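Local coordinates for ATP-dependent helicase FUN30 (Saccharomyces cerevisiae S288c, PDB 5GN1), which uses ATP to remodel nucleosomes, promotes DNA end resection at double-strand breaks, and is required for DNA repair and heterochromatin organization, at residues 130-135 / 168-173; 180-185 / 219-224; 246-251 / 271-276. One frame throughout, in Å; residues are numbered along the deposited sequence.

How the interactions relate
The three contacts follow one another along the chain, each closing before the next opens, in this C-terminal part of the Fun30 ATPase domain. Interaction 1 joins helices 123-133 and 168-171 in a largely helical, strand-free region, its centre about 27 Å from the centre of the chain. Interaction 2, centred about 25 Å from interaction 1, fastens the segment that returns from these inserted helices to helix 212-224 of the RecA-like lobe. Interaction 3 lies within that lobe, its centre about 23 Å from that of interaction 2 and 41 Å from that of interaction 1; it joins helix 241-250 to the approach to sheet strand 275-278.

Interaction 1: 130-135 / 168-173; sequences SDAILD and PNTLSK
Thr170 sets its side chain against the C-terminal part of helix 123-133, where its CA lies 5.7 Å from the CA of Ile133, the nearest approach of the two backbones. Its two branches go different ways. The methyl CG2 is anti to the backbone N (with OG1 at chi1 -45°) and is modelled facing the Ala132-Ile133 backbone, roughly 3.6 Å from Ile133 CA; it also comes implausibly near the carbonyl oxygen of Ala132, so its exact placement, and that distance with it, is doubtful. The hydroxyl OG1 stays on the side of the Asp135 backbone and is hydrogen-bonded to OE2 of Glu136, just past the segment 130-135.

Both segments belong to the helical region between residues 123 and 171, which contains no strand. It is inserted between the first strand of the sheet, 49-56, and the rest of the RecA-like lobe, consistent with the helical protrusions of SNF2-family ATPases. Asp131 ties helix 123-133 to helix 145-153 through a salt bridge with Lys145, and Ile133 touches Ile148 of that helix.

Leu171 comes next along the chain. Its backbone N donates to the carbonyl oxygen of Pro168, which also accepts from Ser172 N, the latter bond being the shorter at 2.7 Å between Ser172 N and Pro168 O. The side chain of Leu171 spreads its fork over two neighbouring residues of helix 123-133. Its CD2 rests 4.1 Å from the CB of Ala132, while its CD1 meets the CD1 of Ile133 at 3.8 Å, the two side chains lying across one another at a slant. Ile133 brings that terminal methyl across by an extended chain, CG1 anti to the backbone N at chi1 -163°.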
loop_
_atom_site.group_PDB
_atom_site.type_symbol
_atom_site.label_atom_id
_atom_site.label_comp_id
_atom_site.label_asym_id
_atom_site.label_seq_id
_atom_site.Cartn_x
_atom_site.Cartn_y
_atom_site.Cartn_z
ATOM N N SER A 130 19.155 5.703 -16.531
ATOM C CA SER A 130 18.696 5.732 -17.888
ATOM C C SER A 130 19.838 5.587 -18.887
ATOM O O SER A 130 19.747 4.778 -19.778
ATOM C CB SER A 130 17.882 6.963 -18.159
ATOM O OG SER A 130 18.588 8.126 -17.965
ATOM N N ASP A 131 20.932 6.311 -18.705
ATOM C CA ASP A 131 22.058 6.180 -19.618
ATOM C C ASP A 131 22.529 4.747 -19.545
ATOM O O ASP A 131 22.814 4.121 -20.522
ATOM C CB ASP A 131 23.200 7.123 -19.212
ATOM C CG ASP A 131 24.552 6.729 -19.827
ATOM O OD1 ASP A 131 25.388 6.116 -19.133
ATOM O OD2 ASP A 131 24.776 7.028 -21.013
ATOM N N ALA A 132 22.566 4.251 -18.336
ATOM C CA ALA A 132 23.021 2.935 -18.012
ATOM C C ALA A 132 22.274 1.753 -18.591
ATOM O O ALA A 132 22.883 0.843 -19.058
ATOM C CB ALA A 132 23.014 2.825 -16.505
ATOM N N ILE A 133 20.948 1.768 -18.570
ATOM C CA ILE A 133 20.166 0.631 -19.049
ATOM C C ILE A 133 20.234 0.284 -20.529
ATOM O O ILE A 133 19.852 -0.806 -20.907
ATOM C CB ILE A 133 18.677 0.733 -18.696
ATOM C CG1 ILE A 133 18.046 -0.614 -18.851
ATOM C CG2 ILE A 133 17.989 1.756 -19.566
ATOM C CD1 ILE A 133 16.744 -0.765 -18.129
ATOM N N LEU A 134 20.700 1.194 -21.355
ATOM C CA LEU A 134 20.750 0.912 -22.792
ATOM C C LEU A 134 21.581 -0.324 -23.168
ATOM O O LEU A 134 21.246 -1.081 -24.043
ATOM C CB LEU A 134 21.347 2.104 -23.530
ATOM C CG LEU A 134 20.540 3.386 -23.368
ATOM C CD1 LEU A 134 21.310 4.679 -23.277
ATOM C CD2 LEU A 134 19.522 3.499 -24.471
ATOM N N ASP A 135 22.600 -0.594 -22.403
ATOM C CA ASP A 135 23.500 -1.663 -22.679
ATOM C C ASP A 135 22.790 -2.995 -22.513
ATOM O O ASP A 135 23.331 -4.029 -22.809
ATOM C CB ASP A 135 24.778 -1.462 -21.875
ATOM C CG ASP A 135 25.484 -0.162 -22.254
ATOM O OD1 ASP A 135 25.674 0.075 -23.442
ATOM O OD2 ASP A 135 25.868 0.632 -21.385
ATOM N N PRO A 168 19.808 -6.900 -13.737
ATOM C CA PRO A 168 20.960 -6.735 -12.825
ATOM C C PRO A 168 22.228 -6.253 -13.513
ATOM O O PRO A 168 22.866 -5.307 -13.029
ATOM C CB PRO A 168 21.132 -8.140 -12.224
ATOM C CG PRO A 168 19.823 -8.805 -12.412
ATOM C CD PRO A 168 19.285 -8.276 -13.702
ATOM N N ASN A 169 22.587 -6.855 -14.654
ATOM C CA ASN A 169 23.885 -6.612 -15.274
ATOM C C ASN A 169 24.142 -5.137 -15.535
ATOM O O ASN A 169 25.303 -4.733 -15.647
ATOM C CB ASN A 169 24.003 -7.405 -16.580
ATOM C CG ASN A 169 23.402 -8.806 -16.478
ATOM O OD1 ASN A 169 22.739 -9.285 -17.415
ATOM N ND2 ASN A 169 23.625 -9.471 -15.332
ATOM N N THR A 170 23.095 -4.319 -15.609
ATOM C CA THR A 170 23.275 -2.894 -15.830
ATOM C C THR A 170 22.863 -2.035 -14.643
ATOM O O THR A 170 23.333 -0.896 -14.529
ATOM C CB THR A 170 22.484 -2.451 -17.068
ATOM O OG1 THR A 170 22.689 -3.401 -18.118
ATOM C CG2 THR A 170 22.969 -1.119 -17.544
ATOM N N LEU A 171 22.022 -2.546 -13.753
ATOM C CA LEU A 171 21.440 -1.709 -12.723
ATOM C C LEU A 171 21.588 -2.255 -11.311
ATOM O O LEU A 171 21.195 -1.564 -10.368
ATOM C CB LEU A 171 19.951 -1.469 -13.021
ATOM C CG LEU A 171 19.654 -0.912 -14.415
ATOM C CD1 LEU A 171 18.149 -0.809 -14.645
ATOM C CD2 LEU A 171 20.318 0.434 -14.588
ATOM N N SER A 172 22.147 -3.455 -11.136
ATOM C CA SER A 172 22.201 -4.057 -9.806
ATOM C C SER A 172 22.896 -3.157 -8.795
ATOM O O SER A 172 22.604 -3.235 -7.597
ATOM C CB SER A 172 22.918 -5.401 -9.852
ATOM O OG SER A 172 24.314 -5.180 -9.822
ATOM N N LYS A 173 23.823 -2.309 -9.246
ATOM C CA LYS A 173 24.504 -1.411 -8.324
ATOM C C LYS A 173 23.573 -0.338 -7.778
ATOM O O LYS A 173 23.908 0.305 -6.779
ATOM C CB LYS A 173 25.727 -0.767 -9.000
ATOM C CG LYS A 173 25.477 0.486 -9.838
ATOM C CD LYS A 173 26.809 1.214 -10.061
ATOM C CE LYS A 173 26.968 1.769 -11.466
ATOM N NZ LYS A 173 27.974 2.872 -11.530
#

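Interaction 2: 180-185 / 219-224; sequences EWMQSG and EMVLST
The indole of Trp181 meets helix 212-224 by its face and by its edge at once. Over the face lies the methyl of Met220: CE sits 3.4 Å from the centroid of the six-membered ring, 8° off the normal, a CH-pi contact, with SD over the same ring at 4.2 Å. The Met220 chain is bent at its last torsion (chi3 69°), which lays the methyl across the ring instead of past it. At the edge, NE1 points one turn further along and donates to Thr224 OG1 at 2.8 Å, nearly straight at 171° and in the ring plane. Replacing the indole with an alanine is likely to leave Thr224 OG1 without this donor and the Met220 methyl without the face it lies on.

Beside the indole, Val221 puts CG2 at 4.0 Å from Trp181 CD1. Met182 and Thr224 meet tip to tip, Met182 SD to Thr224 CG2 3.8 Å, and the sulfur also touches CG1 of Val221. The carbonyl oxygen of Trp181 is hydrogen-bonded to NE2 of His113. A Met-aromatic contact and an indole hydrogen bond thus fasten the segment before helix 185-200 to helix 212-224 of the beta-alpha-beta crossover from strand 205-209 to strand 229-232.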
loop_
_atom_site.group_PDB
_atom_site.type_symbol
_atom_site.label_atom_id
_atom_site.label_comp_id
_atom_site.label_asym_id
_atom_site.label_seq_id
_atom_site.Cartn_x
_atom_site.Cartn_y
_atom_site.Cartn_z
ATOM N N GLU A 180 15.619 -0.783 3.333
ATOM C CA GLU A 180 14.769 0.402 3.269
ATOM C C GLU A 180 13.286 0.040 3.311
ATOM O O GLU A 180 12.461 0.855 3.737
ATOM C CB GLU A 180 15.086 1.205 2.000
ATOM C CG GLU A 180 16.455 1.897 1.988
ATOM C CD GLU A 180 17.579 1.039 1.415
ATOM O OE1 GLU A 180 17.461 -0.211 1.389
ATOM O OE2 GLU A 180 18.593 1.630 0.977
ATOM N N TRP A 181 12.928 -1.168 2.872
ATOM C CA TRP A 181 11.538 -1.614 2.932
ATOM C C TRP A 181 11.041 -1.807 4.360
ATOM O O TRP A 181 9.823 -1.847 4.568
ATOM C CB TRP A 181 11.371 -2.908 2.142
ATOM C CG TRP A 181 12.420 -3.938 2.436
ATOM C CD1 TRP A 181 12.347 -4.952 3.357
ATOM C CD2 TRP A 181 13.695 -4.068 1.793
ATOM N NE1 TRP A 181 13.501 -5.705 3.324
ATOM C CE2 TRP A 181 14.351 -5.175 2.383
ATOM C CE3 TRP A 181 14.356 -3.342 0.790
ATOM C CZ2 TRP A 181 15.641 -5.585 1.989
ATOM C CZ3 TRP A 181 15.634 -3.744 0.402
ATOM C CH2 TRP A 181 16.262 -4.861 1.000
ATOM N N MET A 182 11.942 -1.927 5.345
ATOM C CA MET A 182 11.531 -1.991 6.747
ATOM C C MET A 182 11.221 -0.623 7.341
ATOM O O MET A 182 10.598 -0.567 8.406
ATOM C CB MET A 182 12.614 -2.655 7.615
ATOM C CG MET A 182 13.111 -3.977 7.091
ATOM S SD MET A 182 11.765 -5.167 6.993
ATOM C CE MET A 182 11.501 -5.550 8.727
ATOM N N GLN A 183 11.626 0.473 6.691
ATOM C CA GLN A 183 11.553 1.804 7.305
ATOM C C GLN A 183 10.201 2.458 7.026
ATOM O O GLN A 183 10.045 3.312 6.150
ATOM C CB GLN A 183 12.697 2.678 6.822
ATOM C CG GLN A 183 14.061 2.200 7.265
ATOM C CD GLN A 183 15.155 3.096 6.718
ATOM O OE1 GLN A 183 15.204 4.291 7.021
ATOM N NE2 GLN A 183 16.029 2.528 5.901
ATOM N N SER A 184 9.216 2.067 7.829
ATOM C CA SER A 184 7.892 2.666 7.826
ATOM C C SER A 184 7.276 2.422 9.193
ATOM O O SER A 184 7.514 1.381 9.803
ATOM C CB SER A 184 7.004 2.068 6.731
ATOM O OG SER A 184 5.636 2.306 6.991
ATOM N N GLY A 185 6.477 3.385 9.666
ATOM C CA GLY A 185 5.799 3.202 10.941
ATOM C C GLY A 185 4.794 2.065 10.921
ATOM O O GLY A 185 4.562 1.409 11.942
ATOM N N GLU A 219 6.350 -8.332 0.537
ATOM C CA GLU A 219 7.075 -9.560 0.231
ATOM C C GLU A 219 8.529 -9.460 0.692
ATOM O O GLU A 219 9.078 -10.414 1.254
ATOM C CB GLU A 219 6.975 -9.870 -1.264
ATOM C CG GLU A 219 5.560 -10.261 -1.717
ATOM C CD GLU A 219 5.562 -10.848 -3.130
ATOM O OE1 GLU A 219 6.657 -11.143 -3.633
ATOM O OE2 GLU A 219 4.489 -11.013 -3.743
ATOM N N MET A 220 9.157 -8.290 0.512
ATOM C CA MET A 220 10.529 -8.128 0.987
ATOM C C MET A 220 10.587 -8.022 2.502
ATOM O O MET A 220 11.509 -8.562 3.126
ATOM C CB MET A 220 11.180 -6.906 0.343
ATOM C CG MET A 220 11.322 -7.024 -1.157
ATOM S SD MET A 220 12.594 -5.887 -1.746
ATOM C CE MET A 220 14.058 -6.660 -1.055
ATOM N N VAL A 221 9.614 -7.330 3.106
ATOM C CA VAL A 221 9.524 -7.249 4.566
ATOM C C VAL A 221 9.453 -8.645 5.179
ATOM O O VAL A 221 10.192 -8.975 6.117
ATOM C CB VAL A 221 8.307 -6.393 4.976
ATOM C CG1 VAL A 221 8.049 -6.468 6.492
ATOM C CG2 VAL A 221 8.474 -4.936 4.537
ATOM N N LEU A 222 8.547 -9.488 4.666
ATOM C CA LEU A 222 8.346 -10.794 5.291
ATOM C C LEU A 222 9.578 -11.678 5.123
ATOM O O LEU A 222 9.930 -12.429 6.043
ATOM C CB LEU A 222 7.080 -11.464 4.732
ATOM C CG LEU A 222 5.782 -10.682 5.033
ATOM C CD1 LEU A 222 4.520 -11.367 4.497
ATOM C CD2 LEU A 222 5.641 -10.405 6.534
ATOM N N SER A 223 10.271 -11.561 3.981
ATOM C CA SER A 223 11.512 -12.298 3.771
ATOM C C SER A 223 12.591 -11.846 4.744
ATOM O O SER A 223 13.305 -12.678 5.320
ATOM C CB SER A 223 11.985 -12.122 2.326
ATOM O OG SER A 223 13.236 -12.760 2.110
ATOM N N THR A 224 12.727 -10.530 4.940
ATOM C CA THR A 224 13.658 -10.032 5.945
ATOM C C THR A 224 13.323 -10.588 7.322
ATOM O O THR A 224 14.224 -10.909 8.100
ATOM C CB THR A 224 13.649 -8.499 5.968
ATOM O OG1 THR A 224 14.295 -7.997 4.795
ATOM C CG2 THR A 224 14.364 -7.945 7.213
#

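Interaction 3: 246-251 / 271-276; sequences DKFYED and VCANNV
Tyr249 and Val271 supply the polar part of this contact. The backbone N of Val271 donates to the phenol OH of Tyr249 at 3.0 Å, a bond bent to 131°. The phenol has a stronger partner just before the second segment, the carbonyl oxygen of Asn269, so OH bridges two backbone groups and the tyrosine ring is pinned by its far end.

Sulfur-aromatic contacts come next, and both use Cys272. Its SG stands 3.6 Å from the centroid of the Tyr249 ring and only 6° off the normal, squarely above the centre of one face. Toward Phe248 the same atom approaches obliquely, its nearest ring carbon being CD2 at 3.3 Å. The torsion chi1 of 54° places SG between the backbone N and the carbonyl carbon of Cys272, and from there it reaches both rings, wedged between two aromatic side chains from consecutive residues of one helix.

Apolar packing fills in around the sulfur. Cys272 CB lies 3.6 Å from Tyr249 CE1. Val271 brings CG2 to 4.3 Å from the same Tyr249 CE1. Ala273 CB approaches the edge of the Phe248 ring, 4.1 Å from CE2.

The segment 271-276 follows the AGGFGINL sequence, consistent with helicase motif V, and leads into strand 275-278. That strand runs in the parallel sheet between 205-209 and 304-311, with backbone hydrogen bonds from Asn275 to Leu206 and from Asn274 and Val276 to Asn305. Helix 241-250 lies against the sheet: Phe248 meets Leu206, Leu230 and, edge-to-face, Phe257, and makes a cation-pi contact with Lys204, so this one residue touches strands 205-209, 229-232 and 256-260, while Cys272 and Ala273, just before strand 275-278, pack against the same ring.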
loop_
_atom_site.group_PDB
_atom_site.type_symbol
_atom_site.label_atom_id
_atom_site.label_comp_id
_atom_site.label_asym_id
_atom_site.label_seq_id
_atom_site.Cartn_x
_atom_site.Cartn_y
_atom_site.Cartn_z
ATOM N N ASP A 246 -4.589 -24.484 -0.737
ATOM C CA ASP A 246 -4.247 -25.793 -0.211
ATOM C C ASP A 246 -2.897 -25.724 0.449
ATOM O O ASP A 246 -2.710 -26.272 1.535
ATOM C CB ASP A 246 -4.193 -26.838 -1.308
ATOM C CG ASP A 246 -5.532 -27.239 -1.771
ATOM O OD1 ASP A 246 -6.525 -26.971 -1.060
ATOM O OD2 ASP A 246 -5.625 -27.837 -2.862
ATOM N N LYS A 247 -1.938 -25.062 -0.192
ATOM C CA LYS A 247 -0.650 -25.010 0.471
ATOM C C LYS A 247 -0.741 -24.379 1.858
ATOM O O LYS A 247 -0.058 -24.800 2.792
ATOM C CB LYS A 247 0.293 -24.234 -0.399
ATOM C CG LYS A 247 1.693 -24.746 -0.525
ATOM C CD LYS A 247 2.278 -24.138 -1.779
ATOM C CE LYS A 247 3.789 -24.267 -1.866
ATOM N NZ LYS A 247 4.282 -23.525 -3.061
ATOM N N PHE A 248 -1.591 -23.369 1.985
ATOM C CA PHE A 248 -1.764 -22.660 3.247
ATOM C C PHE A 248 -2.311 -23.595 4.320
ATOM O O PHE A 248 -1.882 -23.551 5.473
ATOM C CB PHE A 248 -2.697 -21.462 3.066
ATOM C CG PHE A 248 -2.626 -20.463 4.185
ATOM C CD1 PHE A 248 -1.404 -19.977 4.622
ATOM C CD2 PHE A 248 -3.780 -20.010 4.802
ATOM C CE1 PHE A 248 -1.336 -19.058 5.651
ATOM C CE2 PHE A 248 -3.718 -19.091 5.833
ATOM C CZ PHE A 248 -2.493 -18.614 6.258
ATOM N N TYR A 249 -3.260 -24.440 3.931
ATOM C CA TYR A 249 -3.866 -25.390 4.858
ATOM C C TYR A 249 -2.909 -26.512 5.230
ATOM O O TYR A 249 -2.926 -26.988 6.368
ATOM C CB TYR A 249 -5.134 -25.992 4.247
ATOM C CG TYR A 249 -6.375 -25.169 4.454
ATOM C CD1 TYR A 249 -7.153 -25.330 5.592
ATOM C CD2 TYR A 249 -6.772 -24.226 3.506
ATOM C CE1 TYR A 249 -8.304 -24.574 5.782
ATOM C CE2 TYR A 249 -7.903 -23.461 3.687
ATOM C CZ TYR A 249 -8.676 -23.639 4.819
ATOM O OH TYR A 249 -9.825 -22.881 4.977
ATOM N N GLU A 250 -2.092 -26.966 4.278
ATOM C CA GLU A 250 -1.322 -28.198 4.458
ATOM C C GLU A 250 -0.019 -27.953 5.211
ATOM O O GLU A 250 0.417 -28.809 5.994
ATOM C CB GLU A 250 -1.046 -28.833 3.086
ATOM C CG GLU A 250 -0.492 -30.266 3.114
ATOM C CD GLU A 250 1.022 -30.316 3.295
ATOM O OE1 GLU A 250 1.706 -29.304 3.017
ATOM O OE2 GLU A 250 1.526 -31.367 3.733
ATOM N N ASP A 251 0.598 -26.785 5.018
ATOM C CA ASP A 251 1.937 -26.494 5.531
ATOM C C ASP A 251 1.825 -25.646 6.800
ATOM O O ASP A 251 1.584 -24.438 6.735
ATOM C CB ASP A 251 2.758 -25.788 4.459
ATOM C CG ASP A 251 4.264 -25.844 4.735
ATOM O OD1 ASP A 251 4.669 -25.897 5.921
ATOM O OD2 ASP A 251 5.035 -25.832 3.754
ATOM N N VAL A 271 -10.163 -20.603 6.892
ATOM C CA VAL A 271 -10.383 -20.738 8.333
ATOM C C VAL A 271 -9.179 -21.321 9.061
ATOM O O VAL A 271 -9.186 -21.407 10.292
ATOM C CB VAL A 271 -11.639 -21.569 8.676
ATOM C CG1 VAL A 271 -12.901 -20.866 8.167
ATOM C CG2 VAL A 271 -11.536 -22.986 8.144
ATOM N N CYS A 272 -8.133 -21.715 8.335
ATOM C CA CYS A 272 -6.942 -22.164 9.051
ATOM C C CYS A 272 -6.165 -21.009 9.676
ATOM O O CYS A 272 -5.207 -21.260 10.416
ATOM C CB CYS A 272 -6.031 -22.980 8.131
ATOM S SG CYS A 272 -5.585 -22.147 6.606
ATOM N N ALA A 273 -6.534 -19.762 9.390
ATOM C CA ALA A 273 -6.019 -18.601 10.104
ATOM C C ALA A 273 -7.111 -18.060 11.022
ATOM O O ALA A 273 -8.285 -18.081 10.658
ATOM C CB ALA A 273 -5.589 -17.505 9.119
ATOM N N ASN A 274 -6.734 -17.574 12.214
ATOM C CA ASN A 274 -7.702 -16.899 13.080
ATOM C C ASN A 274 -7.263 -15.482 13.432
ATOM O O ASN A 274 -7.760 -14.909 14.409
ATOM C CB ASN A 274 -8.000 -17.712 14.353
ATOM C CG ASN A 274 -6.813 -17.818 15.295
ATOM O OD1 ASN A 274 -5.707 -18.166 14.891
ATOM N ND2 ASN A 274 -7.051 -17.544 16.580
ATOM N N ASN A 275 -6.352 -14.901 12.639
ATOM C CA ASN A 275 -5.939 -13.514 12.786
ATOM C C ASN A 275 -6.008 -12.827 11.435
ATOM O O ASN A 275 -5.716 -13.435 10.402
ATOM C CB ASN A 275 -4.529 -13.392 13.350
ATOM C CG ASN A 275 -4.408 -14.044 14.707
ATOM O OD1 ASN A 275 -4.644 -13.409 15.737
ATOM N ND2 ASN A 275 -4.043 -15.316 14.714
ATOM N N VAL A 276 -6.402 -11.557 11.453
ATOM C CA VAL A 276 -6.539 -10.762 10.244
ATOM C C VAL A 276 -5.943 -9.390 10.529
ATOM O O VAL A 276 -6.276 -8.768 11.541
ATOM C CB VAL A 276 -8.012 -10.641 9.796
ATOM C CG1 VAL A 276 -8.107 -9.672 8.609
ATOM C CG2 VAL A 276 -8.575 -12.010 9.401
#